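Local atomic coordinates of nitrate transport protein (Xanthomonas axonopodis pv. citri, PDB entry 3KSX), a protein that probably binds alkanesulfonates in the periplasm for uptake by a transporter, and is captured here with a MOPS molecule bound. Residues A25-I33 against Y220-V231; L235-R246 against E265-V276. All coordinates share one frame; numbering follows the deposited sequence.

Contact 1. Residues A25-I33 against Y220-V231; sequences AAEPAQLRI and YATAWGPFVQQV
Pro28 is the apolar wedge of this contact, its pyrrolidine ring set between two aromatic side chains that both belong to 220-231. On one side CB lies over the five-membered ring of Trp224, 3.8 Å from its centroid and only 10° off the ring normal; on the other, CG sits 3.5 Å from the centroid of the Phe227 ring. Both are CH-pi contacts made over ring faces, and each aromatic is backed on its opposite face by a residue of its own segment: Ala223 CB beneath the indole, Val231 CG2 beneath the phenyl. Phe55 meets the Phe227 ring edge-to-face. The indole is wide enough to pass beyond the proline, its CZ3 meeting Ala26 CB at 4.0 Å. Deeper in, Leu31 CD2 reaches tip to tip toward Val231 CG2, and CD1 touches Tyr220 CE2.

Tyr220 carries the polar edge. With CG anti to the backbone N (chi1 -168°), its ring extends toward the strand, and OH donates to Gln30 O at 2.8 Å, tilted 28° from the carbonyl plane. The same hydroxyl oxygen is 3.2 Å from Pro28 CG, which places this polar bond right beside the proline wedge. Further out, Glu27 turns its carboxylate to a salt bridge with Arg57.

The arrangement joins the loop leading into strand 30-36, and the strand's first residues, to the end of helix 218-223 and the first turns of helix 225-244, on a sheet whose 2-1-3-5-4 strand order is that of a class II periplasmic-binding-protein domain.

Contact 2. Residues L235-R246 against E265-V276; sequences LNQADGLLERDR and ERTLAHRPPASV
Arg246 NH2 and Glu265 OE1 form a salt bridge of 2.7 Å, the shortest polar distance across the contact, at the partly exposed end of the interface. The arginine chain is extended from CG to NE, the glutamate bends at chi2, and the two cross at about a right angle. OE1 lies at the edge of the guanidinium, near its plane, and the carboxylate is turned 88° against it. Arg266 adds a second, long bridge to the same oxygen, completing a small network.

Inward from these charges the contact becomes apolar: Leu242 and Leu268 cross almost perpendicularly, CD2 against CD2 at 3.7 Å, while Leu242 CD1 rests against Arg271 NE. Buried Asp239 then divides its carboxylate between two partners. Ala274 N donates to OD2 at 2.9 Å from above the carboxylate plane, and Arg271 NH2 gives OD1 a weak bond of 3.2 Å within a salt bridge. Arg271 also touches Thr109 and comes close to the bound MOPS, so the aspartate braces the 271-276 loop on the helix beside the ligand, consistent with a part in shaping the binding site.

At the far end Asn236 ND2 donates to Val276 O at 2.8 Å along a nearly straight path (169°); the oxygen lies in the plane of the asparagine amide, although the N-H arrives above the carbonyl plane. Next to it a water bridges Leu235 O, to which it donates, and Val276 N, from which it accepts.

Around this interface, helix 40-48 packs against Ala238, Leu241 and Leu242, helix 246-257 covers Leu242, Glu265 and Leu268, and helix 188-194 meets Arg266, Thr267 and His270 on the 265-276 side.

Helix 225-244 is the element common to both contacts: its beginning meets the N-terminal segment in contact 1, and its later turns meet residues 265-276 in contact 2. Their centres lie about 25 Å apart, yet the two contacts meet at a single apolar pair, Ile33 CD1 packing on Leu235 CD1 at 4.2 Å. Contact 1 is the more peripheral, its centre about 23 Å from the centre of the chain, against about 15 Å for contact 2. The latter approaches the ligand: the side chain of Arg271 comes to about 4 Å from the bound MOPS. Helix 225-244 thus runs from the outlying contact 1 to Asp239, which pairs with the arginine near the ligand.

Contact 1. Residues A25-I33 against Y220-V231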
loop_
_atom_site.group_PDB
_atom_site.type_symbol
_atom_site.label_atom_id
_atom_site.label_comp_id
_atom_site.label_asym_id
_atom_site.label_seq_id
_atom_site.Cartn_x
_atom_site.Cartn_y
_atom_site.Cartn_z
ATOM N N ALA A 25 -2.316 6.472 -32.807
ATOM C CA ALA A 25 -2.362 5.005 -33.084
ATOM C C ALA A 25 -3.414 4.205 -32.252
ATOM O O ALA A 25 -4.482 4.734 -31.862
ATOM C CB ALA A 25 -0.918 4.378 -32.988
ATOM N N ALA A 26 -3.094 2.926 -32.025
ATOM C CA ALA A 26 -3.895 1.971 -31.242
ATOM C C ALA A 26 -3.929 2.263 -29.708
ATOM O O ALA A 26 -3.351 3.258 -29.223
ATOM C CB ALA A 26 -3.377 0.537 -31.527
ATOM N N GLU A 27 -4.677 1.419 -28.986
ATOM C CA GLU A 27 -4.619 1.267 -27.528
ATOM C C GLU A 27 -4.384 -0.231 -27.338
ATOM O O GLU A 27 -4.581 -1.010 -28.268
ATOM C CB GLU A 27 -5.940 1.669 -26.870
ATOM C CG GLU A 27 -6.575 2.902 -27.472
ATOM C CD GLU A 27 -7.809 3.342 -26.716
ATOM O OE1 GLU A 27 -8.823 2.611 -26.746
ATOM O OE2 GLU A 27 -7.758 4.426 -26.102
ATOM N N PRO A 28 -3.938 -0.658 -26.159
ATOM C CA PRO A 28 -3.570 -2.069 -26.092
ATOM C C PRO A 28 -4.743 -3.028 -26.176
ATOM O O PRO A 28 -5.888 -2.635 -25.932
ATOM C CB PRO A 28 -2.902 -2.185 -24.729
ATOM C CG PRO A 28 -3.459 -1.042 -23.995
ATOM C CD PRO A 28 -3.586 0.049 -24.928
ATOM N N ALA A 29 -4.440 -4.285 -26.515
ATOM C CA ALA A 29 -5.448 -5.341 -26.563
ATOM C C ALA A 29 -5.969 -5.628 -25.144
ATOM O O ALA A 29 -7.161 -5.926 -24.954
ATOM C CB ALA A 29 -4.856 -6.600 -27.124
ATOM N N GLN A 30 -5.081 -5.515 -24.151
ATOM C CA GLN A 30 -5.427 -5.967 -22.818
ATOM C C GLN A 30 -4.670 -5.121 -21.756
ATOM O O GLN A 30 -3.543 -4.646 -22.005
ATOM C CB GLN A 30 -5.066 -7.456 -22.654
ATOM C CG GLN A 30 -5.700 -8.009 -21.366
ATOM C CD GLN A 30 -5.418 -9.493 -21.075
ATOM O OE1 GLN A 30 -4.415 -10.058 -21.523
ATOM N NE2 GLN A 30 -6.297 -10.105 -20.280
ATOM N N LEU A 31 -5.297 -4.943 -20.592
ATOM C CA LEU A 31 -4.633 -4.345 -19.432
ATOM C C LEU A 31 -4.942 -5.275 -18.278
ATOM O O LEU A 31 -6.103 -5.333 -17.837
ATOM C CB LEU A 31 -5.205 -2.955 -19.144
ATOM C CG LEU A 31 -4.797 -2.389 -17.754
ATOM C CD1 LEU A 31 -3.256 -2.339 -17.577
ATOM C CD2 LEU A 31 -5.410 -1.044 -17.560
ATOM N N ARG A 32 -3.942 -6.020 -17.797
ATOM C CA ARG A 32 -4.108 -6.856 -16.635
ATOM C C ARG A 32 -3.522 -6.028 -15.494
ATOM O O ARG A 32 -2.298 -5.785 -15.498
ATOM C CB ARG A 32 -3.305 -8.176 -16.767
ATOM C CG ARG A 32 -3.945 -9.190 -17.757
ATOM C CD ARG A 32 -3.306 -10.621 -17.808
ATOM N NE ARG A 32 -3.022 -11.157 -16.502
ATOM C CZ ARG A 32 -3.772 -11.940 -15.709
ATOM N NH1 ARG A 32 -4.969 -12.353 -16.025
ATOM N NH2 ARG A 32 -3.259 -12.338 -14.525
ATOM N N ILE A 33 -4.418 -5.474 -14.653
ATOM C CA ILE A 33 -4.028 -4.494 -13.619
ATOM C C ILE A 33 -4.174 -5.087 -12.210
ATOM O O ILE A 33 -5.188 -5.704 -11.874
ATOM C CB ILE A 33 -4.754 -3.162 -13.840
ATOM C CG1 ILE A 33 -4.609 -2.213 -12.688
ATOM C CG2 ILE A 33 -6.262 -3.398 -14.132
ATOM C CD1 ILE A 33 -5.201 -0.814 -12.954
ATOM N N TYR A 220 5.456 -2.206 -21.245
ATOM C CA TYR A 220 4.071 -1.809 -21.490
ATOM C C TYR A 220 3.998 -0.266 -21.485
ATOM O O TYR A 220 3.293 0.283 -22.287
ATOM C CB TYR A 220 3.150 -2.417 -20.430
ATOM C CG TYR A 220 1.642 -2.345 -20.695
ATOM C CD1 TYR A 220 0.982 -3.338 -21.432
ATOM C CD2 TYR A 220 0.888 -1.290 -20.166
ATOM C CE1 TYR A 220 -0.405 -3.285 -21.636
ATOM C CE2 TYR A 220 -0.508 -1.251 -20.333
ATOM C CZ TYR A 220 -1.142 -2.257 -21.036
ATOM O OH TYR A 220 -2.505 -2.176 -21.187
ATOM N N ALA A 221 4.688 0.397 -20.539
ATOM C CA ALA A 221 4.610 1.847 -20.406
ATOM C C ALA A 221 5.299 2.535 -21.608
ATOM O O ALA A 221 4.853 3.580 -22.110
ATOM C CB ALA A 221 5.240 2.301 -19.043
ATOM N N THR A 222 6.367 1.918 -22.095
ATOM C CA THR A 222 7.047 2.381 -23.320
ATOM C C THR A 222 6.146 2.262 -24.542
ATOM O O THR A 222 6.042 3.236 -25.305
ATOM C CB THR A 222 8.337 1.615 -23.482
ATOM O OG1 THR A 222 9.107 1.991 -22.356
ATOM C CG2 THR A 222 9.118 2.043 -24.745
ATOM N N ALA A 223 5.484 1.110 -24.702
ATOM C CA ALA A 223 4.553 0.877 -25.848
ATOM C C ALA A 223 3.282 1.715 -25.831
ATOM O O ALA A 223 2.788 2.097 -26.877
ATOM C CB ALA A 223 4.191 -0.556 -25.983
ATOM N N TRP A 224 2.796 2.020 -24.644
ATOM C CA TRP A 224 1.423 2.540 -24.462
ATOM C C TRP A 224 1.396 3.656 -23.466
ATOM O O TRP A 224 0.547 3.657 -22.563
ATOM C CB TRP A 224 0.537 1.409 -23.942
ATOM C CG TRP A 224 0.532 0.163 -24.819
ATOM C CD1 TRP A 224 1.047 -1.101 -24.501
ATOM C CD2 TRP A 224 0.032 0.048 -26.159
ATOM N NE1 TRP A 224 0.862 -1.958 -25.544
ATOM C CE2 TRP A 224 0.256 -1.279 -26.578
ATOM C CE3 TRP A 224 -0.598 0.936 -27.033
ATOM C CZ2 TRP A 224 -0.149 -1.743 -27.859
ATOM C CZ3 TRP A 224 -1.005 0.479 -28.309
ATOM C CH2 TRP A 224 -0.792 -0.836 -28.697
ATOM N N GLY A 225 2.351 4.581 -23.585
ATOM C CA GLY A 225 2.434 5.739 -22.697
ATOM C C GLY A 225 1.175 6.534 -22.531
ATOM O O GLY A 225 0.753 6.775 -21.399
ATOM N N PRO A 226 0.552 6.946 -23.657
ATOM C CA PRO A 226 -0.610 7.817 -23.538
ATOM C C PRO A 226 -1.700 7.071 -22.776
ATOM O O PRO A 226 -2.423 7.668 -21.950
ATOM C CB PRO A 226 -1.039 7.992 -24.979
ATOM C CG PRO A 226 0.232 8.002 -25.739
ATOM C CD PRO A 226 1.157 7.033 -24.999
ATOM N N PHE A 227 -1.792 5.772 -23.061
ATOM C CA PHE A 227 -2.852 4.944 -22.513
ATOM C C PHE A 227 -2.626 4.857 -21.020
ATOM O O PHE A 227 -3.572 5.009 -20.278
ATOM C CB PHE A 227 -2.877 3.568 -23.185
ATOM C CG PHE A 227 -3.745 2.553 -22.506
ATOM C CD1 PHE A 227 -5.100 2.496 -22.766
ATOM C CD2 PHE A 227 -3.185 1.598 -21.644
ATOM C CE1 PHE A 227 -5.900 1.536 -22.147
ATOM C CE2 PHE A 227 -3.985 0.625 -21.031
ATOM C CZ PHE A 227 -5.320 0.600 -21.270
ATOM N N VAL A 228 -1.373 4.633 -20.586
ATOM C CA VAL A 228 -1.068 4.555 -19.139
ATOM C C VAL A 228 -1.382 5.861 -18.436
ATOM O O VAL A 228 -1.963 5.866 -17.327
ATOM C CB VAL A 228 0.360 4.101 -18.907
ATOM C CG1 VAL A 228 0.798 4.361 -17.413
ATOM C CG2 VAL A 228 0.452 2.574 -19.289
ATOM N N GLN A 229 -1.056 6.967 -19.102
ATOM C CA GLN A 229 -1.382 8.320 -18.565
ATOM C C GLN A 229 -2.904 8.479 -18.380
ATOM O O GLN A 229 -3.380 8.937 -17.326
ATOM C CB GLN A 229 -0.795 9.379 -19.483
ATOM C CG GLN A 229 -1.116 10.827 -19.111
ATOM C CD GLN A 229 -0.313 11.811 -20.019
ATOM O OE1 GLN A 229 0.133 12.873 -19.559
ATOM N NE2 GLN A 229 -0.091 11.427 -21.305
ATOM N N GLN A 230 -3.671 8.089 -19.408
ATOM C CA GLN A 230 -5.125 8.152 -19.350
ATOM C C GLN A 230 -5.684 7.230 -18.313
ATOM O O GLN A 230 -6.640 7.609 -17.623
ATOM C CB GLN A 230 -5.734 7.832 -20.693
ATOM C CG GLN A 230 -5.667 9.051 -21.591
ATOM C CD GLN A 230 -5.442 8.665 -23.007
ATOM O OE1 GLN A 230 -6.047 7.704 -23.507
ATOM N NE2 GLN A 230 -4.534 9.377 -23.677
ATOM N N VAL A 231 -5.108 6.020 -18.164
ATOM C CA VAL A 231 -5.472 5.103 -17.068
ATOM C C VAL A 231 -5.333 5.802 -15.708
ATOM O O VAL A 231 -6.289 5.793 -14.905
ATOM C CB VAL A 231 -4.637 3.794 -17.125
ATOM C CG1 VAL A 231 -4.885 2.944 -15.905
ATOM C CG2 VAL A 231 -5.020 2.949 -18.395
#

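Contact 2. Residues L235-R246 against E265-V276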
loop_
_atom_site.group_PDB
_atom_site.type_symbol
_atom_site.label_atom_id
_atom_site.label_comp_id
_atom_site.label_asym_id
_atom_site.label_seq_id
_atom_site.Cartn_x
_atom_site.Cartn_y
_atom_site.Cartn_z
ATOM N N LEU A 235 -8.059 6.644 -12.766
ATOM C CA LEU A 235 -7.933 6.203 -11.391
ATOM C C LEU A 235 -7.880 7.414 -10.435
ATOM O O LEU A 235 -8.261 7.316 -9.241
ATOM C CB LEU A 235 -6.704 5.296 -11.242
ATOM C CG LEU A 235 -6.743 3.997 -12.043
ATOM C CD1 LEU A 235 -5.566 3.186 -11.676
ATOM C CD2 LEU A 235 -8.043 3.232 -11.680
ATOM N N ASN A 236 -7.386 8.545 -10.947
ATOM C CA ASN A 236 -7.279 9.794 -10.172
ATOM C C ASN A 236 -8.692 10.245 -9.831
ATOM O O ASN A 236 -8.976 10.750 -8.731
ATOM C CB ASN A 236 -6.553 10.861 -10.974
ATOM C CG ASN A 236 -6.638 12.205 -10.347
ATOM O OD1 ASN A 236 -7.690 12.806 -10.364
ATOM N ND2 ASN A 236 -5.529 12.688 -9.749
ATOM N N GLN A 237 -9.591 10.061 -10.787
ATOM C CA GLN A 237 -10.987 10.380 -10.573
ATOM C C GLN A 237 -11.682 9.435 -9.576
ATOM O O GLN A 237 -12.428 9.904 -8.678
ATOM C CB GLN A 237 -11.744 10.392 -11.906
ATOM C CG GLN A 237 -11.336 11.537 -12.857
ATOM C CD GLN A 237 -11.302 12.904 -12.170
ATOM O OE1 GLN A 237 -12.323 13.368 -11.616
ATOM N NE2 GLN A 237 -10.123 13.563 -12.197
ATOM N N ALA A 238 -11.435 8.132 -9.691
ATOM C CA ALA A 238 -12.025 7.120 -8.752
ATOM C C ALA A 238 -11.837 7.514 -7.260
ATOM O O ALA A 238 -12.770 7.337 -6.393
ATOM C CB ALA A 238 -11.379 5.711 -8.979
ATOM N N ASP A 239 -10.630 8.042 -6.953
ATOM C CA ASP A 239 -10.306 8.398 -5.578
ATOM C C ASP A 239 -11.303 9.430 -5.064
ATOM O O ASP A 239 -11.628 9.452 -3.869
ATOM C CB ASP A 239 -8.900 8.956 -5.427
ATOM C CG ASP A 239 -8.547 9.169 -3.950
ATOM O OD1 ASP A 239 -8.323 8.166 -3.231
ATOM O OD2 ASP A 239 -8.558 10.334 -3.490
ATOM N N GLY A 240 -11.755 10.282 -5.985
ATOM C CA GLY A 240 -12.680 11.368 -5.675
ATOM C C GLY A 240 -13.997 10.817 -5.198
ATOM O O GLY A 240 -14.647 11.429 -4.390
ATOM N N LEU A 241 -14.378 9.639 -5.683
ATOM C CA LEU A 241 -15.587 8.940 -5.192
ATOM C C LEU A 241 -15.802 8.864 -3.671
ATOM O O LEU A 241 -16.933 8.938 -3.168
ATOM C CB LEU A 241 -15.609 7.514 -5.753
ATOM C CG LEU A 241 -15.921 7.472 -7.254
ATOM C CD1 LEU A 241 -16.240 6.075 -7.740
ATOM C CD2 LEU A 241 -17.075 8.456 -7.554
ATOM N N LEU A 242 -14.723 8.654 -2.944
ATOM C CA LEU A 242 -14.777 8.580 -1.483
ATOM C C LEU A 242 -15.235 9.869 -0.805
ATOM O O LEU A 242 -15.738 9.826 0.327
ATOM C CB LEU A 242 -13.397 8.190 -0.934
ATOM C CG LEU A 242 -12.764 6.881 -1.403
ATOM C CD1 LEU A 242 -11.283 6.839 -0.963
ATOM C CD2 LEU A 242 -13.565 5.703 -0.924
ATOM N N GLU A 243 -15.006 11.008 -1.472
ATOM C CA GLU A 243 -15.541 12.316 -1.041
ATOM C C GLU A 243 -16.838 12.714 -1.789
ATOM O O GLU A 243 -17.885 12.914 -1.149
ATOM C CB GLU A 243 -14.481 13.406 -1.234
ATOM C CG GLU A 243 -13.323 13.306 -0.255
ATOM C CD GLU A 243 -13.566 14.059 1.073
ATOM O OE1 GLU A 243 -14.757 14.365 1.423
ATOM O OE2 GLU A 243 -12.540 14.334 1.770
ATOM N N ARG A 244 -16.759 12.824 -3.124
ATOM C CA ARG A 244 -17.953 13.209 -3.957
ATOM C C ARG A 244 -19.168 12.281 -3.841
ATOM O O ARG A 244 -20.314 12.699 -4.117
ATOM C CB ARG A 244 -17.579 13.452 -5.441
ATOM C CG ARG A 244 -16.980 12.279 -6.243
ATOM C CD ARG A 244 -16.945 12.625 -7.760
ATOM N NE ARG A 244 -15.764 12.111 -8.456
ATOM C CZ ARG A 244 -14.538 12.651 -8.378
ATOM N NH1 ARG A 244 -14.292 13.724 -7.609
ATOM N NH2 ARG A 244 -13.535 12.115 -9.062
ATOM N N ASP A 245 -18.935 11.039 -3.414
ATOM C CA ASP A 245 -20.022 10.016 -3.309
ATOM C C ASP A 245 -19.918 9.266 -1.994
ATOM O O ASP A 245 -19.882 8.025 -1.978
ATOM C CB ASP A 245 -20.002 9.025 -4.498
ATOM C CG ASP A 245 -21.266 8.141 -4.561
ATOM O OD1 ASP A 245 -22.300 8.587 -4.038
ATOM O OD2 ASP A 245 -21.254 6.996 -5.130
ATOM N N ARG A 246 -19.866 10.002 -0.883
ATOM C CA ARG A 246 -19.570 9.361 0.411
ATOM C C ARG A 246 -20.506 8.178 0.758
ATOM O O ARG A 246 -20.025 7.045 0.973
ATOM C CB ARG A 246 -19.485 10.413 1.546
ATOM C CG ARG A 246 -19.321 9.847 2.976
ATOM C CD ARG A 246 -19.282 10.980 4.086
ATOM N NE ARG A 246 -19.040 10.399 5.423
ATOM C CZ ARG A 246 -17.829 10.198 5.958
ATOM N NH1 ARG A 246 -16.722 10.543 5.302
ATOM N NH2 ARG A 246 -17.712 9.639 7.154
ATOM N N GLU A 265 -16.878 3.356 7.118
ATOM C CA GLU A 265 -16.911 4.724 7.502
ATOM C C GLU A 265 -15.637 5.249 8.204
ATOM O O GLU A 265 -15.136 6.325 7.897
ATOM C CB GLU A 265 -18.064 4.832 8.491
ATOM C CG GLU A 265 -19.265 5.501 7.939
ATOM C CD GLU A 265 -19.391 6.884 8.506
ATOM O OE1 GLU A 265 -18.316 7.493 8.752
ATOM O OE2 GLU A 265 -20.544 7.341 8.750
ATOM N N ARG A 266 -15.183 4.507 9.215
ATOM C CA ARG A 266 -13.952 4.793 9.968
ATOM C C ARG A 266 -12.774 4.841 9.018
ATOM O O ARG A 266 -11.974 5.766 9.093
ATOM C CB ARG A 266 -13.736 3.739 11.095
ATOM C CG ARG A 266 -12.942 4.263 12.311
ATOM C CD ARG A 266 -13.818 5.058 13.350
ATOM N NE ARG A 266 -14.882 5.866 12.726
ATOM C CZ ARG A 266 -14.851 7.187 12.499
ATOM N NH1 ARG A 266 -13.802 7.939 12.845
ATOM N NH2 ARG A 266 -15.906 7.763 11.915
ATOM N N THR A 267 -12.704 3.902 8.065
ATOM C CA THR A 267 -11.559 3.905 7.135
ATOM C C THR A 267 -11.516 5.200 6.270
ATOM O O THR A 267 -10.414 5.713 5.950
ATOM C CB THR A 267 -11.423 2.644 6.263
ATOM O OG1 THR A 267 -12.383 2.687 5.197
ATOM C CG2 THR A 267 -11.540 1.295 7.046
ATOM N N LEU A 268 -12.696 5.746 5.918
ATOM C CA LEU A 268 -12.777 7.058 5.192
ATOM C C LEU A 268 -12.430 8.289 6.023
ATOM O O LEU A 268 -11.814 9.261 5.515
ATOM C CB LEU A 268 -14.147 7.262 4.521
ATOM C CG LEU A 268 -14.679 6.115 3.642
ATOM C CD1 LEU A 268 -15.884 6.602 2.827
ATOM C CD2 LEU A 268 -13.596 5.533 2.737
ATOM N N ALA A 269 -12.772 8.228 7.308
ATOM C CA ALA A 269 -12.335 9.245 8.265
ATOM C C ALA A 269 -10.820 9.342 8.370
ATOM O O ALA A 269 -10.310 10.403 8.695
ATOM C CB ALA A 269 -12.918 8.993 9.611
ATOM N N HIS A 270 -10.107 8.235 8.109
ATOM C CA HIS A 270 -8.630 8.201 8.184
ATOM C C HIS A 270 -7.870 8.658 6.960
ATOM O O HIS A 270 -6.631 8.681 6.990
ATOM C CB HIS A 270 -8.119 6.788 8.470
ATOM C CG HIS A 270 -8.624 6.212 9.745
ATOM N ND1 HIS A 270 -8.877 4.869 9.908
ATOM C CD2 HIS A 270 -8.976 6.813 10.905
ATOM C CE1 HIS A 270 -9.318 4.658 11.133
ATOM N NE2 HIS A 270 -9.395 5.821 11.758
ATOM N N ARG A 271 -8.576 8.924 5.866
ATOM C CA ARG A 271 -7.902 9.239 4.627
ATOM C C ARG A 271 -8.199 10.643 4.179
ATOM O O ARG A 271 -9.366 10.917 3.885
ATOM C CB ARG A 271 -8.422 8.350 3.504
ATOM C CG ARG A 271 -8.066 6.909 3.610
ATOM C CD ARG A 271 -8.739 6.209 2.469
ATOM N NE ARG A 271 -8.327 6.782 1.197
ATOM C CZ ARG A 271 -7.234 6.391 0.556
ATOM N NH1 ARG A 271 -6.447 5.423 1.074
ATOM N NH2 ARG A 271 -6.920 6.967 -0.594
ATOM N N PRO A 272 -7.165 11.503 4.031
ATOM C CA PRO A 272 -7.411 12.787 3.291
ATOM C C PRO A 272 -7.589 12.409 1.826
ATOM O O PRO A 272 -7.259 11.277 1.497
ATOM C CB PRO A 272 -6.094 13.573 3.483
ATOM C CG PRO A 272 -5.007 12.504 3.769
ATOM C CD PRO A 272 -5.728 11.269 4.325
ATOM N N PRO A 273 -8.079 13.317 0.940
ATOM C CA PRO A 273 -7.928 12.961 -0.515
ATOM C C PRO A 273 -6.519 12.458 -0.902
ATOM O O PRO A 273 -5.505 12.924 -0.304
ATOM C CB PRO A 273 -8.259 14.267 -1.233
ATOM C CG PRO A 273 -9.323 14.893 -0.306
ATOM C CD PRO A 273 -8.902 14.523 1.136
ATOM N N ALA A 274 -6.455 11.500 -1.840
ATOM C CA ALA A 274 -5.177 10.864 -2.268
ATOM C C ALA A 274 -5.207 10.307 -3.703
ATOM O O ALA A 274 -5.065 9.082 -3.909
ATOM C CB ALA A 274 -4.706 9.756 -1.273
ATOM N N SER A 275 -5.400 11.198 -4.680
ATOM C CA SER A 275 -5.513 10.826 -6.087
ATOM C C SER A 275 -4.137 10.507 -6.699
ATOM O O SER A 275 -3.115 11.142 -6.361
ATOM C CB SER A 275 -6.214 11.961 -6.845
ATOM O OG SER A 275 -5.581 13.188 -6.569
ATOM N N VAL A 276 -4.084 9.544 -7.599
ATOM C CA VAL A 276 -2.828 9.242 -8.286
ATOM C C VAL A 276 -2.483 10.424 -9.182
ATOM O O VAL A 276 -3.344 10.939 -9.863
ATOM C CB VAL A 276 -2.837 7.882 -9.004
ATOM C CG1 VAL A 276 -3.899 7.820 -10.061
ATOM C CG2 VAL A 276 -1.424 7.595 -9.614
HETATM O O HOH W 1 -6.463 7.916 -7.152
#